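PDB 4EWP: 3-oxoacyl-[acyl-carrier-protein] synthase 3 from Micrococcus luteus NCTC 2665, which probably catalyses the first condensation of fatty acid synthesis, adding two carbons from malonyl-ACP to an acetyl-CoA primer to give 3-oxobutanoyl-ACP. Local coordinates for residues 280-285 with 297-302; 26-31 with 51-56. All blocks are in the same frame, centred on the assembly; numbering follows the deposited sequence.

Contact 1: residues 280-285 with 297-302; sequences RIIDEF and VARDIA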
loop_
_atom_site.group_PDB
_atom_site.type_symbol
_atom_site.label_atom_id
_atom_site.label_comp_id
_atom_site.label_asym_id
_atom_site.label_seq_id
_atom_site.Cartn_x
_atom_site.Cartn_y
_atom_site.Cartn_z
ATOM N N ARG A 280 -1.020 -13.391 -26.031
ATOM C CA ARG A 280 -2.363 -13.771 -26.456
ATOM C C ARG A 280 -3.409 -12.787 -25.912
ATOM O O ARG A 280 -4.318 -12.355 -26.632
ATOM C CB ARG A 280 -2.649 -15.210 -26.023
ATOM C CG ARG A 280 -4.082 -15.655 -26.228
ATOM C CD ARG A 280 -4.496 -15.564 -27.698
ATOM N NE ARG A 280 -5.847 -16.086 -27.933
ATOM C CZ ARG A 280 -6.854 -15.359 -28.413
ATOM N NH1 ARG A 280 -6.656 -14.085 -28.721
ATOM N NH2 ARG A 280 -8.052 -15.898 -28.595
ATOM N N ILE A 281 -3.275 -12.420 -24.638
ATOM C CA ILE A 281 -4.171 -11.407 -24.084
ATOM C C ILE A 281 -4.009 -10.055 -24.804
ATOM O O ILE A 281 -4.996 -9.416 -25.182
ATOM C CB ILE A 281 -3.979 -11.224 -22.575
ATOM C CG1 ILE A 281 -4.575 -12.421 -21.827
ATOM C CG2 ILE A 281 -4.635 -9.927 -22.122
ATOM C CD1 ILE A 281 -4.315 -12.421 -20.333
ATOM N N ILE A 282 -2.762 -9.625 -24.987
ATOM C CA ILE A 282 -2.485 -8.360 -25.663
ATOM C C ILE A 282 -3.115 -8.314 -27.060
ATOM O O ILE A 282 -3.808 -7.349 -27.398
ATOM C CB ILE A 282 -0.973 -8.094 -25.784
ATOM C CG1 ILE A 282 -0.318 -7.993 -24.407
ATOM C CG2 ILE A 282 -0.714 -6.811 -26.576
ATOM C CD1 ILE A 282 1.199 -7.848 -24.487
ATOM N N ASP A 283 -2.866 -9.342 -27.873
ATOM C CA ASP A 283 -3.425 -9.383 -29.228
ATOM C C ASP A 283 -4.955 -9.295 -29.246
ATOM O O ASP A 283 -5.527 -8.473 -29.957
ATOM C CB ASP A 283 -3.001 -10.656 -29.960
ATOM C CG ASP A 283 -1.510 -10.730 -30.192
ATOM O OD1 ASP A 283 -0.836 -9.704 -30.009
ATOM O OD2 ASP A 283 -1.018 -11.814 -30.567
ATOM N N GLU A 284 -5.609 -10.149 -28.462
ATOM C CA GLU A 284 -7.062 -10.242 -28.470
ATOM C C GLU A 284 -7.664 -8.926 -27.979
ATOM O O GLU A 284 -8.688 -8.456 -28.494
ATOM C CB GLU A 284 -7.515 -11.417 -27.601
ATOM C CG GLU A 284 -8.938 -11.870 -27.846
ATOM C CD GLU A 284 -9.232 -12.107 -29.312
ATOM O OE1 GLU A 284 -8.579 -12.979 -29.924
ATOM O OE2 GLU A 284 -10.117 -11.410 -29.854
ATOM N N PHE A 285 -6.993 -8.336 -26.993
ATOM C CA PHE A 285 -7.344 -7.028 -26.451
ATOM C C PHE A 285 -7.295 -5.937 -27.541
ATOM O O PHE A 285 -8.274 -5.226 -27.783
ATOM C CB PHE A 285 -6.364 -6.713 -25.316
ATOM C CG PHE A 285 -6.904 -5.797 -24.268
ATOM C CD1 PHE A 285 -6.386 -5.832 -22.981
ATOM C CD2 PHE A 285 -7.907 -4.890 -24.562
ATOM C CE1 PHE A 285 -6.865 -4.985 -21.997
ATOM C CE2 PHE A 285 -8.395 -4.034 -23.586
ATOM C CZ PHE A 285 -7.874 -4.082 -22.300
ATOM N N VAL A 297 1.105 -0.876 -30.570
ATOM C CA VAL A 297 0.787 -1.749 -29.449
ATOM C C VAL A 297 2.057 -2.229 -28.722
ATOM O O VAL A 297 2.944 -2.834 -29.334
ATOM C CB VAL A 297 -0.018 -2.968 -29.927
ATOM C CG1 VAL A 297 -0.247 -3.942 -28.794
ATOM C CG2 VAL A 297 -1.341 -2.518 -30.539
ATOM N N ALA A 298 2.146 -1.951 -27.419
ATOM C CA ALA A 298 3.270 -2.439 -26.607
ATOM C C ALA A 298 3.305 -3.973 -26.528
ATOM O O ALA A 298 2.318 -4.600 -26.145
ATOM C CB ALA A 298 3.208 -1.848 -25.202
ATOM N N ARG A 299 4.440 -4.572 -26.865
ATOM C CA ARG A 299 4.597 -6.024 -26.739
ATOM C C ARG A 299 5.917 -6.394 -26.065
ATOM O O ARG A 299 6.500 -7.437 -26.352
ATOM C CB ARG A 299 4.506 -6.712 -28.109
ATOM C CG ARG A 299 3.205 -6.469 -28.845
ATOM C CD ARG A 299 3.110 -7.288 -30.130
ATOM N NE ARG A 299 2.126 -6.682 -31.015
ATOM C CZ ARG A 299 0.855 -7.036 -31.033
ATOM N NH1 ARG A 299 0.459 -8.008 -30.245
ATOM N NH2 ARG A 299 -0.006 -6.437 -31.837
ATOM N N ASP A 300 6.386 -5.525 -25.181
ATOM C CA ASP A 300 7.604 -5.772 -24.420
ATOM C C ASP A 300 7.679 -7.189 -23.812
ATOM O O ASP A 300 8.773 -7.726 -23.611
ATOM C CB ASP A 300 7.722 -4.735 -23.295
ATOM C CG ASP A 300 9.121 -4.640 -22.736
ATOM O OD1 ASP A 300 10.091 -4.917 -23.477
ATOM O OD2 ASP A 300 9.255 -4.273 -21.551
ATOM N N ILE A 301 6.525 -7.781 -23.506
ATOM C CA ILE A 301 6.478 -9.096 -22.856
ATOM C C ILE A 301 7.377 -10.172 -23.500
ATOM O O ILE A 301 7.884 -11.054 -22.804
ATOM C CB ILE A 301 5.031 -9.638 -22.781
ATOM C CG1 ILE A 301 4.917 -10.719 -21.701
ATOM C CG2 ILE A 301 4.592 -10.180 -24.126
ATOM C CD1 ILE A 301 3.640 -11.517 -21.787
ATOM N N ALA A 302 7.575 -10.101 -24.819
ATOM C CA ALA A 302 8.378 -11.106 -25.524
ATOM C C ALA A 302 9.806 -11.229 -24.992
ATOM O O ALA A 302 10.374 -12.323 -24.982
ATOM C CB ALA A 302 8.403 -10.827 -27.028
#
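I282 reaches out of helix 279-288 and sets its two methyl-bearing branches against the chain at V297, A298 and I301. The setting is a beta-alpha-beta crossover in the C-terminal half of a thiolase fold: strand 269-274 leads through this helix to the parallel strand 296-297, at the edge of the sheet. With chi1 at -61°, CG1 of I282 stands beside the backbone N and CG2 lies anti to it, which spreads the side chain in two directions. The CG2 methyl of I282 meets V297 CG1 at 3.7 Å, while CD1 of I282, at the end of the longer branch, lies 4.1 Å from CG2 of I301. Between these two hydrophobic contacts, CG2 and CD1 of I282 each come to 3.8 Å from A298 O, which is itself hydrogen-bonded to the side-chain amide of Q276. A branched aliphatic residue suits this place, since its two branches can meet V297 and I301 at once without asking for a polar partner.

One residue further along the helix, D283 faces R299 at the more solvent-exposed margin. The two side chains cross at about a right angle and form a salt bridge between OD1 and NH1, although these atoms sit too close in the model for the exact geometry to be trusted. An arginine fits because its long chain, extended from CG to NE, can carry a charge from the loop back to the helix. I301, meanwhile, lies about 5 Å, side chain to side chain, from N306, a predicted active-site residue. The R299 guanidinium is also backed from its own segment, with V297 CG1 lying 3.9 Å above its plane, over the centre.

Contact 2: residues 26-31 with 51-56; sequences NLVPNE and VTRQRA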
loop_
_atom_site.group_PDB
_atom_site.type_symbol
_atom_site.label_atom_id
_atom_site.label_comp_id
_atom_site.label_asym_id
_atom_site.label_seq_id
_atom_site.Cartn_x
_atom_site.Cartn_y
_atom_site.Cartn_z
ATOM N N ASN A 26 19.954 -10.128 -16.840
ATOM C CA ASN A 26 19.748 -11.556 -17.073
ATOM C C ASN A 26 18.430 -11.821 -17.797
ATOM O O ASN A 26 17.350 -11.724 -17.215
ATOM C CB ASN A 26 19.822 -12.352 -15.761
ATOM C CG ASN A 26 19.999 -13.837 -15.995
ATOM O OD1 ASN A 26 20.307 -14.258 -17.107
ATOM N ND2 ASN A 26 19.804 -14.643 -14.950
ATOM N N LEU A 27 18.526 -12.136 -19.082
ATOM C CA LEU A 27 17.354 -12.493 -19.860
ATOM C C LEU A 27 17.324 -13.998 -19.977
ATOM O O LEU A 27 18.052 -14.571 -20.779
ATOM C CB LEU A 27 17.414 -11.865 -21.252
ATOM C CG LEU A 27 17.451 -10.334 -21.275
ATOM C CD1 LEU A 27 17.200 -9.833 -22.695
ATOM C CD2 LEU A 27 16.441 -9.715 -20.299
ATOM N N VAL A 28 16.497 -14.635 -19.157
ATOM C CA VAL A 28 16.399 -16.090 -19.138
ATOM C C VAL A 28 15.548 -16.606 -20.297
ATOM O O VAL A 28 14.416 -16.170 -20.491
ATOM C CB VAL A 28 15.812 -16.578 -17.798
ATOM C CG1 VAL A 28 15.658 -18.089 -17.794
ATOM C CG2 VAL A 28 16.683 -16.110 -16.634
ATOM N N PRO A 29 16.106 -17.530 -21.096
ATOM C CA PRO A 29 15.341 -18.106 -22.209
ATOM C C PRO A 29 14.453 -19.263 -21.760
ATOM O O PRO A 29 14.703 -19.890 -20.725
ATOM C CB PRO A 29 16.433 -18.627 -23.144
ATOM C CG PRO A 29 17.542 -18.997 -22.226
ATOM C CD PRO A 29 17.513 -17.961 -21.114
ATOM N N ASN A 30 13.431 -19.552 -22.555
ATOM C CA ASN A 30 12.479 -20.595 -22.211
ATOM C C ASN A 30 13.127 -21.903 -21.792
ATOM O O ASN A 30 12.624 -22.600 -20.917
ATOM C CB ASN A 30 11.509 -20.824 -23.370
ATOM C CG ASN A 30 10.554 -19.658 -23.566
ATOM O OD1 ASN A 30 10.397 -18.807 -22.676
ATOM N ND2 ASN A 30 9.904 -19.613 -24.724
ATOM N N GLU A 31 14.252 -22.227 -22.415
ATOM C CA GLU A 31 14.859 -23.550 -22.290
ATOM C C GLU A 31 15.335 -23.846 -20.866
ATOM O O GLU A 31 15.400 -25.004 -20.448
ATOM C CB GLU A 31 16.022 -23.690 -23.279
ATOM C CG GLU A 31 16.464 -25.129 -23.538
ATOM C CD GLU A 31 15.695 -25.816 -24.671
ATOM O OE1 GLU A 31 14.856 -25.157 -25.330
ATOM O OE2 GLU A 31 15.944 -27.021 -24.904
ATOM N N VAL A 51 9.791 -15.079 -25.044
ATOM C CA VAL A 51 11.039 -15.706 -25.480
ATOM C C VAL A 51 12.028 -15.697 -24.327
ATOM O O VAL A 51 12.611 -16.721 -23.977
ATOM C CB VAL A 51 11.667 -14.959 -26.670
ATOM C CG1 VAL A 51 13.045 -15.524 -26.998
ATOM C CG2 VAL A 51 10.758 -15.026 -27.865
ATOM N N THR A 52 12.215 -14.519 -23.744
ATOM C CA THR A 52 13.039 -14.379 -22.559
ATOM C C THR A 52 12.270 -13.572 -21.519
ATOM O O THR A 52 11.348 -12.810 -21.859
ATOM C CB THR A 52 14.376 -13.657 -22.871
ATOM O OG1 THR A 52 14.114 -12.301 -23.263
ATOM C CG2 THR A 52 15.126 -14.360 -23.998
ATOM N N ARG A 53 12.647 -13.743 -20.255
ATOM C CA ARG A 53 12.163 -12.868 -19.198
ATOM C C ARG A 53 13.327 -12.335 -18.356
ATOM O O ARG A 53 14.341 -13.016 -18.158
ATOM C CB ARG A 53 11.111 -13.563 -18.320
ATOM C CG ARG A 53 11.656 -14.607 -17.340
ATOM C CD ARG A 53 11.947 -15.926 -18.023
ATOM N NE ARG A 53 10.740 -16.555 -18.566
ATOM C CZ ARG A 53 10.692 -17.210 -19.727
ATOM N NH1 ARG A 53 9.553 -17.760 -20.134
ATOM N NH2 ARG A 53 11.786 -17.331 -20.478
ATOM N N GLN A 54 13.178 -11.097 -17.900
ATOM C CA GLN A 54 14.133 -10.477 -16.994
ATOM C C GLN A 54 14.139 -11.222 -15.670
ATOM O O GLN A 54 13.092 -11.425 -15.061
ATOM C CB GLN A 54 13.757 -9.008 -16.777
ATOM C CG GLN A 54 13.966 -8.186 -18.031
ATOM C CD GLN A 54 13.201 -6.884 -18.061
ATOM O OE1 GLN A 54 13.169 -6.209 -19.093
ATOM N NE2 GLN A 54 12.583 -6.517 -16.939
ATOM N N ARG A 55 15.317 -11.653 -15.237
ATOM C CA ARG A 55 15.450 -12.284 -13.934
ATOM C C ARG A 55 16.541 -11.580 -13.123
ATOM O O ARG A 55 17.701 -11.524 -13.525
ATOM C CB ARG A 55 15.706 -13.793 -14.070
ATOM C CG ARG A 55 14.458 -14.592 -14.485
ATOM C CD ARG A 55 13.319 -14.366 -13.479
ATOM N NE ARG A 55 12.065 -15.028 -13.835
ATOM C CZ ARG A 55 11.825 -16.336 -13.686
ATOM N NH1 ARG A 55 12.761 -17.148 -13.204
ATOM N NH2 ARG A 55 10.641 -16.840 -14.032
ATOM N N ALA A 56 16.139 -11.019 -11.988
ATOM C CA ALA A 56 17.032 -10.235 -11.147
ATOM C C ALA A 56 17.937 -11.120 -10.321
ATOM O O ALA A 56 17.550 -12.220 -9.930
ATOM C CB ALA A 56 16.215 -9.316 -10.223
HETATM O O HOH W 1 19.949 -9.735 -13.721
HETATM O O HOH W 2 13.584 -18.645 -25.562
#
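R53 starts with CG wedged between its own backbone N and carbonyl carbon (chi1 75°), and further bends at chi2 and chi3 fold the chain back across the strand pair to V28 and N30. N30 keeps CG beside its backbone N, which brings OD1 to the end of the guanidinium. There NH1 and NH2 of R53 both grip N30 OD1, at 2.9 and 3.0 Å, with the oxygen in the guanidinium plane although the amide itself is turned 62° from it. NH2 of R53 also donates to V28 O at 2.9 Å, from above that carbonyl's plane.

The backbone beneath is a two-stranded antiparallel sheet. V28 and R53 form its hydrogen-bonded pair, flanked by the non-hydrogen-bonded pairs L27 with Q54 and P29 with T52. Proline is tolerated at such a site, where no N-H is needed for the pairing. On the L27 face, L27 CD2 lies 3.7 Å from Q54 CG, the two side chains running side by side; the amide of Q54 continues to D170 and R23. On the other face V28 CG2 presses on R55 CG at 3.4 Å, while R55 NE is held by L168 O. Water 2 links N30 N to V51 O, whose direct bond is weak.

A leucine in place of R53 would probably leave N30 OD1 without its two donors and V28 O with one fewer, although N30 ND2 would still be held by I50 O and D41 OD1. R53 NH1 also donates to F166 O, so the buried guanidinium is met by the negative ends of several neutral carbonyl dipoles, which would be expected to offset part of the cost of burying its charge.

How the contacts relate
Contact 2 closes before contact 1 opens along the chain, and their centres are 18 Å apart. Contact 2 is a small separate antiparallel sheet, strands 27-29 and 52-54; contact 1 lies beside the C-terminal five-stranded sheet, where helix 279-288 packs on V297 of edge strand 296-297 and on the chain that follows it. The two meet directly: A302 O lies 2.8 Å from V51 N and 3.1 Å from T52 N, both probable hydrogen bonds. R23 gives a second tie, its NH1 reaching D300 OD2 and Q54 OE1. Early and late parts of the chain are thus fastened together near N306, a predicted active-site residue approached by both I301 and R53.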